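Local coordinates for protein alpha-1,2-mannosidase (Trichoderma reesei, PDB 1HCU) that probably hydrolyses terminal alpha-1,2-linked mannose from high-mannose N-glycans in a calcium-dependent reaction, as a member of glycoside hydrolase family 47, at residues Val154-Thr158 / Ser168-Asn173; Val98-Ile103 / Ser180-Trp185; Leu221-Phe225 / Asp235-Ser239. One frame throughout, in Å; residues are numbered along the deposited sequence.

In the fold
Along the chain, segment 98-103 comes first, both halves of contact 1 follow, segment 180-185 then completes contact 2, and contact 3 comes last. Contact 2 is buried in the helical core, its centre about 11 Å from the centre of the chain, whereas contacts 1 and 3 lie about 22 and 20 Å out, in loops with short strands. Contacts 1 and 2 have centres about 14 Å apart and touch: Pro-157 O probably accepts from Val-98 N, and Pro-155 packs on Leu-181, linking outer loops to helix 98-117. Contact 3, about 17 Å from contact 1, continues this outer layer through paired strands 172-174 and 225-227.

Contact 1: Val154-Thr158 / Ser168-Asn173; sequences VPDPT and SGASSN
Between Asp-156 and Ala-170 the CA atoms stand 5.9 Å apart, and one backbone hydrogen bond, Ser-168 N to Thr-158 O at 2.9 Å, joins the segments where strand 158-160 begins. Segment 168-173 leaves strand 166-167 and enters strand 172-174. The carboxylate of Asp-156 carries most of the polar contact; with CG anti to the backbone N (chi1 -179°), it extends into the turn at 168-170. Asp-156 OD1 accepts from Gly-169 N at 2.6 Å and from Ala-170 N at 2.9 Å, the two donors coming from opposite faces of the carboxylate plane. Asp-156 OD2 accepts a hydrogen bond from Ser-168 OG on its syn lone pair at 2.6 Å, and on its anti side the N-H of Thr-158, closing an Asx turn. Ser-168 OG in turn accepts from Ala-170 N, an ST turn. At the other end, Asn-173 ND2 donates to Pro-155 O at 3.1 Å from above the carbonyl plane (50° out of it), while the amide slides past the Pro-157 ring, Asn-173 OD1 lying 3.3 Å from Pro-157 CB. An alanine here instead of Asp-156 would probably leave Gly-169 N without its acceptor, the Ser-168 hydroxyl without the group it donates to, and Arg-167 without its counter-charge. Arg-167 forms a salt bridge to OD1, so four hydrogen bonds and a cation pin the carboxylate's rotation and probably stabilise its negative charge.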
loop_
_atom_site.group_PDB
_atom_site.type_symbol
_atom_site.label_atom_id
_atom_site.label_comp_id
_atom_site.label_asym_id
_atom_site.label_seq_id
_atom_site.Cartn_x
_atom_site.Cartn_y
_atom_site.Cartn_z
ATOM N N VAL A 154 -18.224 14.179 -0.139
ATOM C CA VAL A 154 -17.567 12.909 0.154
ATOM C C VAL A 154 -17.638 12.147 -1.158
ATOM O O VAL A 154 -18.728 11.933 -1.707
ATOM C CB VAL A 154 -18.307 12.088 1.255
ATOM C CG1 VAL A 154 -17.662 10.708 1.414
ATOM C CG2 VAL A 154 -18.273 12.834 2.575
ATOM N N PRO A 155 -16.483 11.723 -1.684
ATOM C CA PRO A 155 -16.434 10.989 -2.951
ATOM C C PRO A 155 -17.255 9.705 -3.005
ATOM O O PRO A 155 -17.363 8.975 -2.020
ATOM C CB PRO A 155 -14.942 10.717 -3.132
ATOM C CG PRO A 155 -14.484 10.553 -1.715
ATOM C CD PRO A 155 -15.164 11.716 -1.032
ATOM N N ASP A 156 -17.839 9.454 -4.170
ATOM C CA ASP A 156 -18.609 8.249 -4.434
ATOM C C ASP A 156 -17.479 7.291 -4.817
ATOM O O ASP A 156 -16.610 7.657 -5.598
ATOM C CB ASP A 156 -19.532 8.500 -5.628
ATOM C CG ASP A 156 -20.408 7.312 -5.967
ATOM O OD1 ASP A 156 -21.626 7.530 -6.144
ATOM O OD2 ASP A 156 -19.888 6.176 -6.076
ATOM N N PRO A 157 -17.469 6.066 -4.266
ATOM C CA PRO A 157 -16.437 5.055 -4.541
ATOM C C PRO A 157 -16.330 4.540 -5.981
ATOM O O PRO A 157 -15.267 4.081 -6.408
ATOM C CB PRO A 157 -16.792 3.937 -3.566
ATOM C CG PRO A 157 -18.287 4.003 -3.521
ATOM C CD PRO A 157 -18.540 5.505 -3.420
ATOM N N THR A 158 -17.424 4.618 -6.727
ATOM C CA THR A 158 -17.438 4.127 -8.098
ATOM C C THR A 158 -17.972 5.143 -9.110
ATOM O O THR A 158 -18.949 5.849 -8.843
ATOM C CB THR A 158 -18.307 2.848 -8.202
ATOM O OG1 THR A 158 -17.837 1.874 -7.262
ATOM C CG2 THR A 158 -18.242 2.260 -9.605
ATOM N N SER A 168 -21.637 6.654 -9.447
ATOM C CA SER A 168 -22.417 5.430 -9.309
ATOM C C SER A 168 -23.680 5.749 -8.496
ATOM O O SER A 168 -24.709 5.091 -8.640
ATOM C CB SER A 168 -21.607 4.345 -8.594
ATOM O OG SER A 168 -21.577 4.580 -7.199
ATOM N N GLY A 169 -23.594 6.763 -7.641
ATOM C CA GLY A 169 -24.735 7.141 -6.828
ATOM C C GLY A 169 -24.788 6.438 -5.482
ATOM O O GLY A 169 -25.835 6.410 -4.835
ATOM N N ALA A 170 -23.669 5.861 -5.051
ATOM C CA ALA A 170 -23.639 5.174 -3.760
ATOM C C ALA A 170 -24.019 6.173 -2.676
ATOM O O ALA A 170 -23.837 7.380 -2.847
ATOM C CB ALA A 170 -22.247 4.610 -3.491
ATOM N N SER A 171 -24.538 5.670 -1.562
ATOM C CA SER A 171 -24.947 6.531 -0.457
ATOM C C SER A 171 -23.908 6.623 0.663
ATOM O O SER A 171 -24.084 7.387 1.614
ATOM C CB SER A 171 -26.276 6.043 0.117
ATOM O OG SER A 171 -26.166 4.701 0.549
ATOM N N SER A 172 -22.833 5.845 0.550
ATOM C CA SER A 172 -21.765 5.859 1.548
ATOM C C SER A 172 -20.485 5.262 0.981
ATOM O O SER A 172 -20.501 4.618 -0.065
ATOM C CB SER A 172 -22.166 5.071 2.800
ATOM O OG SER A 172 -22.190 3.682 2.536
ATOM N N ASN A 173 -19.384 5.470 1.695
ATOM C CA ASN A 173 -18.076 4.981 1.289
ATOM C C ASN A 173 -17.302 4.692 2.584
ATOM O O ASN A 173 -17.757 5.075 3.675
ATOM C CB ASN A 173 -17.381 6.083 0.474
ATOM C CG ASN A 173 -16.251 5.560 -0.410
ATOM O OD1 ASN A 173 -15.891 4.380 -0.372
ATOM N ND2 ASN A 173 -15.685 6.452 -1.212
#

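Contact 2: Val98-Ile103 / Ser180-Trp185; sequences VFETNI and SLVLEW
In the helical barrel of family 47, Asn-102 near the start of helix 98-117, the helix that also carries the predicted proton donor Glu-100, faces Leu-181 and Glu-184 around the start of helix 182-192; the CA atoms of Asn-102 and Leu-181 are 6.7 Å apart. A chi1 of 171° extends the Asn-102 amide toward Leu-181, and Asn-102 CG lies 3.6 Å from Leu-181 CD2. The amide also meets the edge of the Trp-185 indole, its CG lying near the ring plane, with the amide and ring planes 33° apart; Asn-102 OD1 stands 3.0 Å from Trp-185 NE1. Asn-102 ND2 approaches Ser-180 O to 2.8 Å, but at too poor an angle for a hydrogen bond. The amide is modelled implausibly close to Glu-184 CG, which leaves its exact rotation doubtful. Apolar packing flanks this group. The Val-98 and Leu-181 side chains cross at about a right angle, with Val-98 CG1 4.1 Å from Leu-181 CD1, and the edge of the Phe-99 ring, at CE1, meets Ser-180 CB in the ring plane at 3.5 Å. The calcium ion lies about 6 Å from the Ile-103 side chain. Packing around Asn-102 and Leu-181 thus joins the start of helix 98-117 to the loop and first turn of 182-192, while Ser-180 OG bonds to Ser-246 OG and Ala-176 O, and Glu-184 OE2 to Asn-484 ND2.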
loop_
_atom_site.group_PDB
_atom_site.type_symbol
_atom_site.label_atom_id
_atom_site.label_comp_id
_atom_site.label_asym_id
_atom_site.label_seq_id
_atom_site.Cartn_x
_atom_site.Cartn_y
_atom_site.Cartn_z
ATOM N N VAL A 98 -12.673 4.397 -7.775
ATOM C CA VAL A 98 -11.979 5.663 -7.608
ATOM C C VAL A 98 -10.667 5.411 -6.851
ATOM O O VAL A 98 -9.605 5.884 -7.257
ATOM C CB VAL A 98 -12.845 6.652 -6.800
ATOM C CG1 VAL A 98 -12.082 7.952 -6.579
ATOM C CG2 VAL A 98 -14.162 6.894 -7.529
ATOM N N PHE A 99 -10.756 4.645 -5.762
ATOM C CA PHE A 99 -9.602 4.305 -4.916
ATOM C C PHE A 99 -8.489 3.518 -5.616
ATOM O O PHE A 99 -7.337 3.960 -5.660
ATOM C CB PHE A 99 -10.082 3.525 -3.681
ATOM C CG PHE A 99 -8.967 2.912 -2.871
ATOM C CD1 PHE A 99 -8.080 3.712 -2.150
ATOM C CD2 PHE A 99 -8.806 1.527 -2.826
ATOM C CE1 PHE A 99 -7.052 3.143 -1.398
ATOM C CE2 PHE A 99 -7.780 0.949 -2.076
ATOM C CZ PHE A 99 -6.901 1.760 -1.360
ATOM N N GLU A 100 -8.822 2.347 -6.148
ATOM C CA GLU A 100 -7.831 1.510 -6.830
ATOM C C GLU A 100 -7.199 2.244 -8.009
ATOM O O GLU A 100 -5.985 2.168 -8.218
ATOM C CB GLU A 100 -8.475 0.215 -7.338
ATOM C CG GLU A 100 -9.149 -0.655 -6.275
ATOM C CD GLU A 100 -8.183 -1.146 -5.202
ATOM O OE1 GLU A 100 -6.972 -1.257 -5.484
ATOM O OE2 GLU A 100 -8.640 -1.440 -4.078
ATOM N N THR A 101 -8.017 2.958 -8.777
ATOM C CA THR A 101 -7.518 3.688 -9.938
ATOM C C THR A 101 -6.562 4.807 -9.528
ATOM O O THR A 101 -5.526 5.026 -10.157
ATOM C CB THR A 101 -8.689 4.294 -10.751
ATOM O OG1 THR A 101 -9.599 3.249 -11.112
ATOM C CG2 THR A 101 -8.178 4.964 -12.020
ATOM N N ASN A 102 -6.914 5.499 -8.453
ATOM C CA ASN A 102 -6.123 6.598 -7.935
ATOM C C ASN A 102 -4.719 6.204 -7.490
ATOM O O ASN A 102 -3.730 6.782 -7.943
ATOM C CB ASN A 102 -6.864 7.239 -6.756
ATOM C CG ASN A 102 -6.016 8.258 -6.023
ATOM O OD1 ASN A 102 -5.818 9.380 -6.496
ATOM N ND2 ASN A 102 -5.490 7.865 -4.874
ATOM N N ILE A 103 -4.635 5.228 -6.594
ATOM C CA ILE A 103 -3.350 4.798 -6.056
ATOM C C ILE A 103 -2.413 4.153 -7.080
ATOM O O ILE A 103 -1.188 4.304 -6.986
ATOM C CB ILE A 103 -3.552 3.836 -4.843
ATOM C CG1 ILE A 103 -4.133 2.499 -5.309
ATOM C CG2 ILE A 103 -4.475 4.487 -3.817
ATOM C CD1 ILE A 103 -4.262 1.458 -4.200
ATOM N N SER A 180 -7.723 8.163 0.954
ATOM C CA SER A 180 -6.514 7.776 0.245
ATOM C C SER A 180 -6.438 8.454 -1.115
ATOM O O SER A 180 -5.854 7.908 -2.049
ATOM C CB SER A 180 -6.460 6.258 0.066
ATOM O OG SER A 180 -6.309 5.601 1.311
ATOM N N LEU A 181 -7.012 9.652 -1.212
ATOM C CA LEU A 181 -7.025 10.412 -2.460
ATOM C C LEU A 181 -6.283 11.739 -2.346
ATOM O O LEU A 181 -5.790 12.275 -3.349
ATOM C CB LEU A 181 -8.469 10.700 -2.862
ATOM C CG LEU A 181 -9.392 9.487 -2.864
ATOM C CD1 LEU A 181 -10.826 9.924 -3.160
ATOM C CD2 LEU A 181 -8.904 8.485 -3.886
ATOM N N VAL A 182 -6.212 12.256 -1.120
ATOM C CA VAL A 182 -5.584 13.544 -0.834
ATOM C C VAL A 182 -4.127 13.707 -1.279
ATOM O O VAL A 182 -3.762 14.752 -1.822
ATOM C CB VAL A 182 -5.714 13.892 0.683
ATOM C CG1 VAL A 182 -5.070 12.808 1.544
ATOM C CG2 VAL A 182 -5.084 15.234 0.959
ATOM N N LEU A 183 -3.299 12.687 -1.072
ATOM C CA LEU A 183 -1.896 12.779 -1.462
ATOM C C LEU A 183 -1.728 12.992 -2.967
ATOM O O LEU A 183 -1.092 13.953 -3.396
ATOM C CB LEU A 183 -1.134 11.508 -1.068
ATOM C CG LEU A 183 0.338 11.644 -0.640
ATOM C CD1 LEU A 183 1.038 10.285 -0.778
ATOM C CD2 LEU A 183 1.045 12.683 -1.470
ATOM N N GLU A 184 -2.300 12.109 -3.780
ATOM C CA GLU A 184 -2.107 12.261 -5.215
ATOM C C GLU A 184 -2.862 13.399 -5.879
ATOM O O GLU A 184 -2.386 13.967 -6.859
ATOM C CB GLU A 184 -2.343 10.934 -5.971
ATOM C CG GLU A 184 -3.330 9.934 -5.399
ATOM C CD GLU A 184 -2.895 9.321 -4.081
ATOM O OE1 GLU A 184 -3.370 9.797 -3.030
ATOM O OE2 GLU A 184 -2.078 8.368 -4.095
ATOM N N TRP A 185 -4.016 13.756 -5.333
ATOM C CA TRP A 185 -4.802 14.850 -5.887
ATOM C C TRP A 185 -4.184 16.206 -5.524
ATOM O O TRP A 185 -4.248 17.152 -6.309
ATOM C CB TRP A 185 -6.256 14.741 -5.407
ATOM C CG TRP A 185 -7.019 13.692 -6.181
ATOM C CD1 TRP A 185 -6.761 12.346 -6.225
ATOM C CD2 TRP A 185 -8.100 13.924 -7.090
ATOM N NE1 TRP A 185 -7.613 11.733 -7.113
ATOM C CE2 TRP A 185 -8.445 12.675 -7.659
ATOM C CE3 TRP A 185 -8.809 15.066 -7.484
ATOM C CZ2 TRP A 185 -9.472 12.538 -8.605
ATOM C CZ3 TRP A 185 -9.833 14.930 -8.427
ATOM C CH2 TRP A 185 -10.151 13.674 -8.974
#

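Contact 3: Leu221-Phe225 / Asp235-Ser239; sequences LIGTF and DSSGS
Three hydrogen bonds join the segments, two of them from consecutive backbone N-H groups to the carboxylate of Asp-235. Thr-224 N reaches Asp-235 OD1 at 2.7 Å and nearly straight (170°), Phe-225 N reaches Asp-235 OD2 at 3.0 Å, and both use syn lone pairs, so the carboxylate holds the chain like a fork. Its first torsion of 65°, which sets CG between the backbone N and the carbonyl carbon, swings the carboxylate toward these two N-H groups. The third bond runs from Thr-224 OG1 to Ser-237 O at 2.7 Å, the hydroxyl lying above the carbonyl plane. On the anti lone pair of Asp-235 OD1 sits Ser-237 N, 3.2 Å away, which makes residues 235-237 an Asx turn. That turn leads into strand 237-238, paired antiparallel with strand 292-297, whereas Phe-225 opens strand 225-227, paired with 172-174; the bond to Phe-225 N thus joins the approach to one sheet with the first residue of a strand in another. Weaker CA-H...O contacts come next: Gly-223 CA lies 3.3 Å from Asp-235 O and 3.4 Å from Ser-237 O, an approach possible because Gly-223 lacks a CB, which would collide with Asp-235 O. In the packing, Asp-235 OD2 also touches the edge of the Phe-225 ring, 3.3 Å from Phe-225 CD1 and near the ring plane, with carboxylate and ring planes 76° apart. Thr-224 CG2 lies over the centre of one face of the same ring, 3.7 Å above its plane.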
loop_
_atom_site.group_PDB
_atom_site.type_symbol
_atom_site.label_atom_id
_atom_site.label_comp_id
_atom_site.label_asym_id
_atom_site.label_seq_id
_atom_site.Cartn_x
_atom_site.Cartn_y
_atom_site.Cartn_z
ATOM N N LEU A 221 -9.661 7.207 16.702
ATOM C CA LEU A 221 -10.109 5.959 16.091
ATOM C C LEU A 221 -11.561 6.089 15.642
ATOM O O LEU A 221 -12.502 5.788 16.390
ATOM C CB LEU A 221 -9.943 4.792 17.071
ATOM C CG LEU A 221 -8.473 4.555 17.439
ATOM C CD1 LEU A 221 -8.337 3.362 18.385
ATOM C CD2 LEU A 221 -7.667 4.315 16.161
ATOM N N ILE A 222 -11.712 6.544 14.401
ATOM C CA ILE A 222 -13.002 6.789 13.766
ATOM C C ILE A 222 -13.707 5.557 13.222
ATOM O O ILE A 222 -13.166 4.451 13.238
ATOM C CB ILE A 222 -12.835 7.813 12.604
ATOM C CG1 ILE A 222 -11.904 7.251 11.515
ATOM C CG2 ILE A 222 -12.232 9.106 13.153
ATOM C CD1 ILE A 222 -11.816 8.112 10.246
ATOM N N GLY A 223 -14.926 5.767 12.733
ATOM C CA GLY A 223 -15.719 4.685 12.167
ATOM C C GLY A 223 -15.231 4.337 10.769
ATOM O O GLY A 223 -14.320 4.980 10.254
ATOM N N THR A 224 -15.854 3.339 10.148
ATOM C CA THR A 224 -15.460 2.869 8.828
ATOM C C THR A 224 -16.237 3.446 7.640
ATOM O O THR A 224 -15.651 3.756 6.604
ATOM C CB THR A 224 -15.553 1.322 8.763
ATOM O OG1 THR A 224 -14.729 0.746 9.780
ATOM C CG2 THR A 224 -15.095 0.804 7.406
ATOM N N PHE A 225 -17.550 3.586 7.784
ATOM C CA PHE A 225 -18.374 4.096 6.689
ATOM C C PHE A 225 -18.939 5.493 6.903
ATOM O O PHE A 225 -19.460 5.815 7.972
ATOM C CB PHE A 225 -19.502 3.110 6.400
ATOM C CG PHE A 225 -19.023 1.694 6.215
ATOM C CD1 PHE A 225 -19.199 0.746 7.222
ATOM C CD2 PHE A 225 -18.384 1.312 5.036
ATOM C CE1 PHE A 225 -18.750 -0.561 7.059
ATOM C CE2 PHE A 225 -17.928 0.007 4.862
ATOM C CZ PHE A 225 -18.114 -0.931 5.875
ATOM N N ASP A 235 -21.084 4.302 12.251
ATOM C CA ASP A 235 -20.558 3.194 13.044
ATOM C C ASP A 235 -19.299 3.615 13.806
ATOM O O ASP A 235 -18.714 4.664 13.529
ATOM C CB ASP A 235 -20.238 2.011 12.132
ATOM C CG ASP A 235 -19.112 2.316 11.158
ATOM O OD1 ASP A 235 -17.944 2.356 11.594
ATOM O OD2 ASP A 235 -19.404 2.528 9.959
ATOM N N SER A 236 -18.892 2.789 14.764
ATOM C CA SER A 236 -17.707 3.062 15.556
ATOM C C SER A 236 -16.721 1.897 15.463
ATOM O O SER A 236 -16.028 1.584 16.430
ATOM C CB SER A 236 -18.098 3.293 17.019
ATOM O OG SER A 236 -19.027 4.359 17.131
ATOM N N SER A 237 -16.657 1.258 14.297
ATOM C CA SER A 237 -15.751 0.135 14.106
ATOM C C SER A 237 -14.603 0.503 13.170
ATOM O O SER A 237 -14.709 1.440 12.384
ATOM C CB SER A 237 -16.504 -1.067 13.531
ATOM O OG SER A 237 -16.863 -0.835 12.182
ATOM N N GLY A 238 -13.508 -0.244 13.251
ATOM C CA GLY A 238 -12.377 0.044 12.394
ATOM C C GLY A 238 -11.211 -0.873 12.689
ATOM O O GLY A 238 -11.352 -1.820 13.467
ATOM N N SER A 239 -10.064 -0.580 12.082
ATOM C CA SER A 239 -8.854 -1.377 12.256
ATOM C C SER A 239 -7.743 -0.762 11.428
ATOM O O SER A 239 -7.915 0.301 10.840
ATOM C CB SER A 239 -9.079 -2.789 11.739
ATOM O OG SER A 239 -9.174 -2.772 10.321
#